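Local structure of bacteriohemerythrin (Methylococcus capsulatus, 4XPX) at residues A35-D48 with L90-Q103. The protein binds oxygen reversibly at a site holding two iron atoms and may store it or deliver it to oxygen-requiring enzymes. Sequence-based numbering, arbitrary orientation.
Sequences AATGNRSEIGKQLD and LQKKFHAGEAEVNQ
An antiparallel helix pair, closed by the loop after its second helix, makes this contact at one end of the hemerythrin four-helix bundle, away from the di-iron site; Arg40, near the start of helix 40-67, lies flat on Phe94, near the end of helix 73-95. The guanidinium and ring are stacked with planes 6° apart, and Arg40 CZ lies 3.9 Å from the Phe94 ring centroid, a cation-pi pair. With CG anti to the backbone N (chi1 -157°) and the chain extended, Arg40 reaches over the ring to the helix end. There NH1 and NH2 of Arg40 both grip Phe94 O, NH2 at 2.8 Å, and Gly97 N of the Schellman motif shares that oxygen. Arg40 NE meets the syn lone pair of Glu100 OE1 at 2.8 Å in a salt bridge. Beneath, Phe94 is a knob among Arg40, Ile43, Gly44 and Leu47; Phe94 CE2 sits 3.5 Å from Gly44 CA. Val101 packs on Ile43 CG2 and Leu47 CD2, and the loops join where Ala35 meets Asn102. One turn on from Gly44, Asp48 OD1 takes an almost straight bond (174°) from His95 NE2, 2.7 Å away, and Gln91 NE2 hydrogen-bonds the same oxygen from above the carboxylate plane. That bond needs a proton on His95 NE2, and the carboxylate may help stabilise positive charge there.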
loop_
_atom_site.group_PDB
_atom_site.type_symbol
_atom_site.label_atom_id
_atom_site.label_comp_id
_atom_site.label_asym_id
_atom_site.label_seq_id
_atom_site.Cartn_x
_atom_site.Cartn_y
_atom_site.Cartn_z
ATOM N N ALA A 35 -9.222 -8.182 11.396
ATOM C CA ALA A 35 -8.963 -9.487 10.825
ATOM C C ALA A 35 -8.752 -10.567 11.896
ATOM O O ALA A 35 -8.713 -11.768 11.510
ATOM C CB ALA A 35 -7.803 -9.436 9.858
ATOM N N ALA A 36 -8.576 -10.219 13.138
ATOM C CA ALA A 36 -8.546 -11.162 14.259
ATOM C C ALA A 36 -9.915 -11.500 14.775
ATOM O O ALA A 36 -10.041 -12.284 15.753
ATOM C CB ALA A 36 -7.669 -10.662 15.325
ATOM N N THR A 37 -10.967 -10.953 14.164
ATOM C CA THR A 37 -12.344 -11.227 14.557
ATOM C C THR A 37 -13.073 -12.012 13.452
ATOM O O THR A 37 -12.573 -12.261 12.348
ATOM C CB THR A 37 -13.124 -9.924 14.790
ATOM O OG1 THR A 37 -13.537 -9.315 13.549
ATOM C CG2 THR A 37 -12.305 -8.927 15.653
ATOM N N GLY A 38 -14.310 -12.365 13.763
ATOM C CA GLY A 38 -15.223 -12.901 12.800
ATOM C C GLY A 38 -16.198 -11.945 12.252
ATOM O O GLY A 38 -17.235 -12.389 11.722
ATOM N N ASN A 39 -15.915 -10.643 12.286
ATOM C CA ASN A 39 -16.864 -9.654 11.804
ATOM C C ASN A 39 -16.610 -9.455 10.315
ATOM O O ASN A 39 -15.885 -8.510 9.915
ATOM C CB ASN A 39 -16.697 -8.375 12.566
ATOM C CG ASN A 39 -16.984 -8.555 14.057
ATOM O OD1 ASN A 39 -17.815 -9.387 14.458
ATOM N ND2 ASN A 39 -16.217 -7.853 14.890
ATOM N N ARG A 40 -17.124 -10.317 9.491
ATOM C CA ARG A 40 -16.762 -10.382 8.085
ATOM C C ARG A 40 -17.176 -9.146 7.328
ATOM O O ARG A 40 -16.425 -8.643 6.449
ATOM C CB ARG A 40 -17.257 -11.657 7.424
ATOM C CG ARG A 40 -16.465 -12.014 6.188
ATOM C CD ARG A 40 -16.984 -13.296 5.519
ATOM N NE ARG A 40 -16.128 -13.822 4.512
ATOM C CZ ARG A 40 -16.192 -13.502 3.248
ATOM N NH1 ARG A 40 -17.005 -12.623 2.736
ATOM N NH2 ARG A 40 -15.338 -14.043 2.417
ATOM N N SER A 41 -18.313 -8.586 7.622
ATOM C CA SER A 41 -18.731 -7.334 6.984
ATOM C C SER A 41 -17.779 -6.190 7.322
ATOM O O SER A 41 -17.409 -5.376 6.388
ATOM C CB SER A 41 -20.144 -6.901 7.420
ATOM O OG SER A 41 -20.603 -5.675 6.891
ATOM N N GLU A 42 -17.340 -6.095 8.535
ATOM C CA GLU A 42 -16.357 -5.058 8.897
ATOM C C GLU A 42 -15.016 -5.309 8.255
ATOM O O GLU A 42 -14.355 -4.315 7.797
ATOM C CB GLU A 42 -16.167 -5.014 10.431
ATOM C CG GLU A 42 -17.505 -4.652 11.195
ATOM C CD GLU A 42 -17.397 -4.866 12.707
ATOM O OE1 GLU A 42 -16.303 -4.480 13.274
ATOM O OE2 GLU A 42 -18.413 -5.415 13.297
ATOM N N ILE A 43 -14.586 -6.557 8.174
ATOM C CA ILE A 43 -13.382 -6.861 7.444
ATOM C C ILE A 43 -13.499 -6.386 6.021
ATOM O O ILE A 43 -12.551 -5.724 5.468
ATOM C CB ILE A 43 -13.071 -8.375 7.502
ATOM C CG1 ILE A 43 -12.704 -8.788 8.948
ATOM C CG2 ILE A 43 -11.976 -8.762 6.516
ATOM C CD1 ILE A 43 -12.660 -10.291 9.199
ATOM N N GLY A 44 -14.594 -6.699 5.349
ATOM C CA GLY A 44 -14.750 -6.303 3.974
ATOM C C GLY A 44 -14.753 -4.823 3.732
ATOM O O GLY A 44 -14.150 -4.343 2.731
ATOM N N LYS A 45 -15.394 -4.089 4.576
ATOM C CA LYS A 45 -15.452 -2.629 4.428
ATOM C C LYS A 45 -14.060 -2.071 4.559
ATOM O O LYS A 45 -13.657 -1.135 3.773
ATOM C CB LYS A 45 -16.357 -1.975 5.468
ATOM C CG LYS A 45 -17.827 -2.236 5.293
ATOM C CD LYS A 45 -18.652 -1.433 6.302
ATOM C CE LYS A 45 -20.100 -1.943 6.298
ATOM N NZ LYS A 45 -20.854 -1.737 5.027
ATOM N N GLN A 46 -13.264 -2.512 5.516
ATOM C CA GLN A 46 -11.949 -1.980 5.749
ATOM C C GLN A 46 -10.992 -2.445 4.636
ATOM O O GLN A 46 -10.128 -1.633 4.174
ATOM C CB GLN A 46 -11.431 -2.350 7.125
ATOM C CG GLN A 46 -10.109 -1.648 7.477
ATOM C CD GLN A 46 -10.248 -0.153 7.563
ATOM O OE1 GLN A 46 -11.346 0.363 7.911
ATOM N NE2 GLN A 46 -9.167 0.584 7.334
ATOM N N LEU A 47 -11.144 -3.691 4.162
ATOM C CA LEU A 47 -10.348 -4.174 3.061
ATOM C C LEU A 47 -10.558 -3.272 1.824
ATOM O O LEU A 47 -9.591 -2.844 1.149
ATOM C CB LEU A 47 -10.790 -5.607 2.717
ATOM C CG LEU A 47 -10.135 -6.239 1.500
ATOM C CD1 LEU A 47 -8.689 -6.508 1.739
ATOM C CD2 LEU A 47 -10.924 -7.487 1.048
ATOM N N ASP A 48 -11.817 -3.051 1.509
ATOM C CA ASP A 48 -12.112 -2.256 0.306
ATOM C C ASP A 48 -11.594 -0.824 0.444
ATOM O O ASP A 48 -11.053 -0.275 -0.511
ATOM C CB ASP A 48 -13.583 -2.270 0.012
ATOM C CG ASP A 48 -14.119 -3.623 -0.460
ATOM O OD1 ASP A 48 -13.376 -4.518 -0.818
ATOM O OD2 ASP A 48 -15.411 -3.775 -0.446
ATOM N N LEU A 90 -7.698 -10.891 -4.541
ATOM C CA LEU A 90 -8.146 -11.130 -3.190
ATOM C C LEU A 90 -9.546 -10.563 -3.025
ATOM O O LEU A 90 -10.399 -11.282 -2.402
ATOM C CB LEU A 90 -7.192 -10.432 -2.211
ATOM C CG LEU A 90 -7.688 -10.368 -0.818
ATOM C CD1 LEU A 90 -7.765 -11.762 -0.272
ATOM C CD2 LEU A 90 -6.668 -9.569 0.003
ATOM N N GLN A 91 -9.824 -9.373 -3.479
ATOM C CA GLN A 91 -11.169 -8.843 -3.361
ATOM C C GLN A 91 -12.152 -9.730 -4.082
ATOM O O GLN A 91 -13.297 -9.974 -3.546
ATOM C CB GLN A 91 -11.261 -7.426 -3.925
ATOM C CG GLN A 91 -10.630 -6.375 -2.996
ATOM C CD GLN A 91 -10.742 -5.025 -3.611
ATOM O OE1 GLN A 91 -10.174 -4.831 -4.729
ATOM N NE2 GLN A 91 -11.301 -4.094 -2.939
ATOM N N LYS A 92 -11.849 -10.187 -5.267
ATOM C CA LYS A 92 -12.791 -11.025 -6.009
ATOM C C LYS A 92 -13.075 -12.256 -5.163
ATOM O O LYS A 92 -14.275 -12.650 -5.008
ATOM C CB LYS A 92 -12.211 -11.380 -7.358
ATOM C CG LYS A 92 -12.284 -10.104 -8.351
ATOM C CD LYS A 92 -11.390 -10.341 -9.584
ATOM C CE LYS A 92 -11.135 -9.031 -10.209
ATOM N NZ LYS A 92 -10.088 -9.353 -11.341
ATOM N N LYS A 93 -12.097 -12.925 -4.686
ATOM C CA LYS A 93 -12.308 -14.164 -3.925
ATOM C C LYS A 93 -12.980 -13.884 -2.600
ATOM O O LYS A 93 -13.941 -14.653 -2.222
ATOM C CB LYS A 93 -11.013 -14.951 -3.728
ATOM C CG LYS A 93 -10.483 -15.491 -4.995
ATOM C CD LYS A 93 -9.051 -15.899 -4.790
ATOM C CE LYS A 93 -8.449 -16.857 -5.813
ATOM N NZ LYS A 93 -8.675 -16.431 -7.226
ATOM N N PHE A 94 -12.624 -12.821 -1.889
ATOM C CA PHE A 94 -13.235 -12.517 -0.618
ATOM C C PHE A 94 -14.745 -12.204 -0.826
ATOM O O PHE A 94 -15.601 -12.726 -0.096
ATOM C CB PHE A 94 -12.523 -11.327 0.028
ATOM C CG PHE A 94 -13.216 -10.876 1.277
ATOM C CD1 PHE A 94 -13.010 -11.497 2.491
ATOM C CD2 PHE A 94 -14.131 -9.843 1.239
ATOM C CE1 PHE A 94 -13.654 -11.064 3.599
ATOM C CE2 PHE A 94 -14.832 -9.419 2.349
ATOM C CZ PHE A 94 -14.543 -10.067 3.563
ATOM N N HIS A 95 -15.037 -11.356 -1.807
ATOM C CA HIS A 95 -16.396 -10.969 -2.040
ATOM C C HIS A 95 -17.207 -12.058 -2.670
ATOM O O HIS A 95 -18.496 -11.988 -2.572
ATOM C CB HIS A 95 -16.514 -9.657 -2.788
ATOM C CG HIS A 95 -16.026 -8.479 -1.998
ATOM N ND1 HIS A 95 -16.616 -8.092 -0.812
ATOM C CD2 HIS A 95 -15.022 -7.573 -2.256
ATOM C CE1 HIS A 95 -15.962 -6.981 -0.375
ATOM N NE2 HIS A 95 -15.002 -6.657 -1.228
ATOM N N ALA A 96 -16.639 -13.106 -3.132
ATOM C CA ALA A 96 -17.347 -14.331 -3.592
ATOM C C ALA A 96 -17.508 -15.304 -2.480
ATOM O O ALA A 96 -18.156 -16.354 -2.666
ATOM C CB ALA A 96 -16.633 -14.954 -4.744
ATOM N N GLY A 97 -16.951 -15.058 -1.286
ATOM C CA GLY A 97 -16.998 -16.033 -0.211
ATOM C C GLY A 97 -16.038 -17.150 -0.384
ATOM O O GLY A 97 -16.151 -18.168 0.393
ATOM N N GLU A 98 -15.068 -17.061 -1.298
ATOM C CA GLU A 98 -14.162 -18.128 -1.617
ATOM C C GLU A 98 -12.828 -18.077 -0.875
ATOM O O GLU A 98 -12.105 -19.115 -0.810
ATOM C CB GLU A 98 -13.832 -18.133 -3.107
ATOM C CG GLU A 98 -15.037 -18.371 -3.992
ATOM C CD GLU A 98 -14.747 -17.998 -5.454
ATOM O OE1 GLU A 98 -13.662 -17.439 -5.845
ATOM O OE2 GLU A 98 -15.665 -18.154 -6.297
ATOM N N ALA A 99 -12.554 -16.939 -0.230
ATOM C CA ALA A 99 -11.326 -16.768 0.586
ATOM C C ALA A 99 -11.665 -15.885 1.723
ATOM O O ALA A 99 -12.526 -15.074 1.658
ATOM C CB ALA A 99 -10.257 -16.132 -0.281
ATOM N N GLU A 100 -10.888 -16.038 2.808
ATOM C CA GLU A 100 -11.032 -15.222 3.986
ATOM C C GLU A 100 -9.885 -14.237 4.051
ATOM O O GLU A 100 -8.827 -14.478 3.434
ATOM C CB GLU A 100 -11.024 -16.039 5.258
ATOM C CG GLU A 100 -12.186 -17.049 5.361
ATOM C CD GLU A 100 -13.555 -16.418 5.138
ATOM O OE1 GLU A 100 -13.855 -15.203 5.299
ATOM O OE2 GLU A 100 -14.450 -17.146 4.640
ATOM N N VAL A 101 -10.102 -13.142 4.721
ATOM C CA VAL A 101 -9.048 -12.211 5.059
ATOM C C VAL A 101 -8.706 -12.442 6.519
ATOM O O VAL A 101 -9.609 -12.467 7.369
ATOM C CB VAL A 101 -9.518 -10.797 4.742
ATOM C CG1 VAL A 101 -8.642 -9.786 5.405
ATOM C CG2 VAL A 101 -9.533 -10.669 3.162
ATOM N N ASN A 102 -7.413 -12.583 6.818
ATOM C CA ASN A 102 -6.958 -12.845 8.182
ATOM C C ASN A 102 -5.656 -12.098 8.383
ATOM O O ASN A 102 -5.248 -11.286 7.527
ATOM C CB ASN A 102 -6.916 -14.317 8.420
ATOM C CG ASN A 102 -5.994 -14.997 7.473
ATOM O OD1 ASN A 102 -4.942 -14.463 7.077
ATOM N ND2 ASN A 102 -6.350 -16.224 7.043
ATOM N N GLN A 103 -5.016 -12.295 9.516
ATOM C CA GLN A 103 -3.823 -11.540 9.826
ATOM C C GLN A 103 -2.625 -11.961 8.923
ATOM O O GLN A 103 -1.601 -11.237 8.900
ATOM C CB GLN A 103 -3.438 -11.570 11.279
ATOM C CG GLN A 103 -4.432 -10.782 12.111
ATOM C CD GLN A 103 -3.988 -10.520 13.535
ATOM O OE1 GLN A 103 -3.150 -11.275 14.096
ATOM N NE2 GLN A 103 -4.517 -9.475 14.128
HETATM O O HOH W 1 -6.595 -13.526 11.672
HETATM O O HOH W 2 -10.380 -13.680 10.155
HETATM O O HOH W 3 -11.778 -1.138 -3.017
#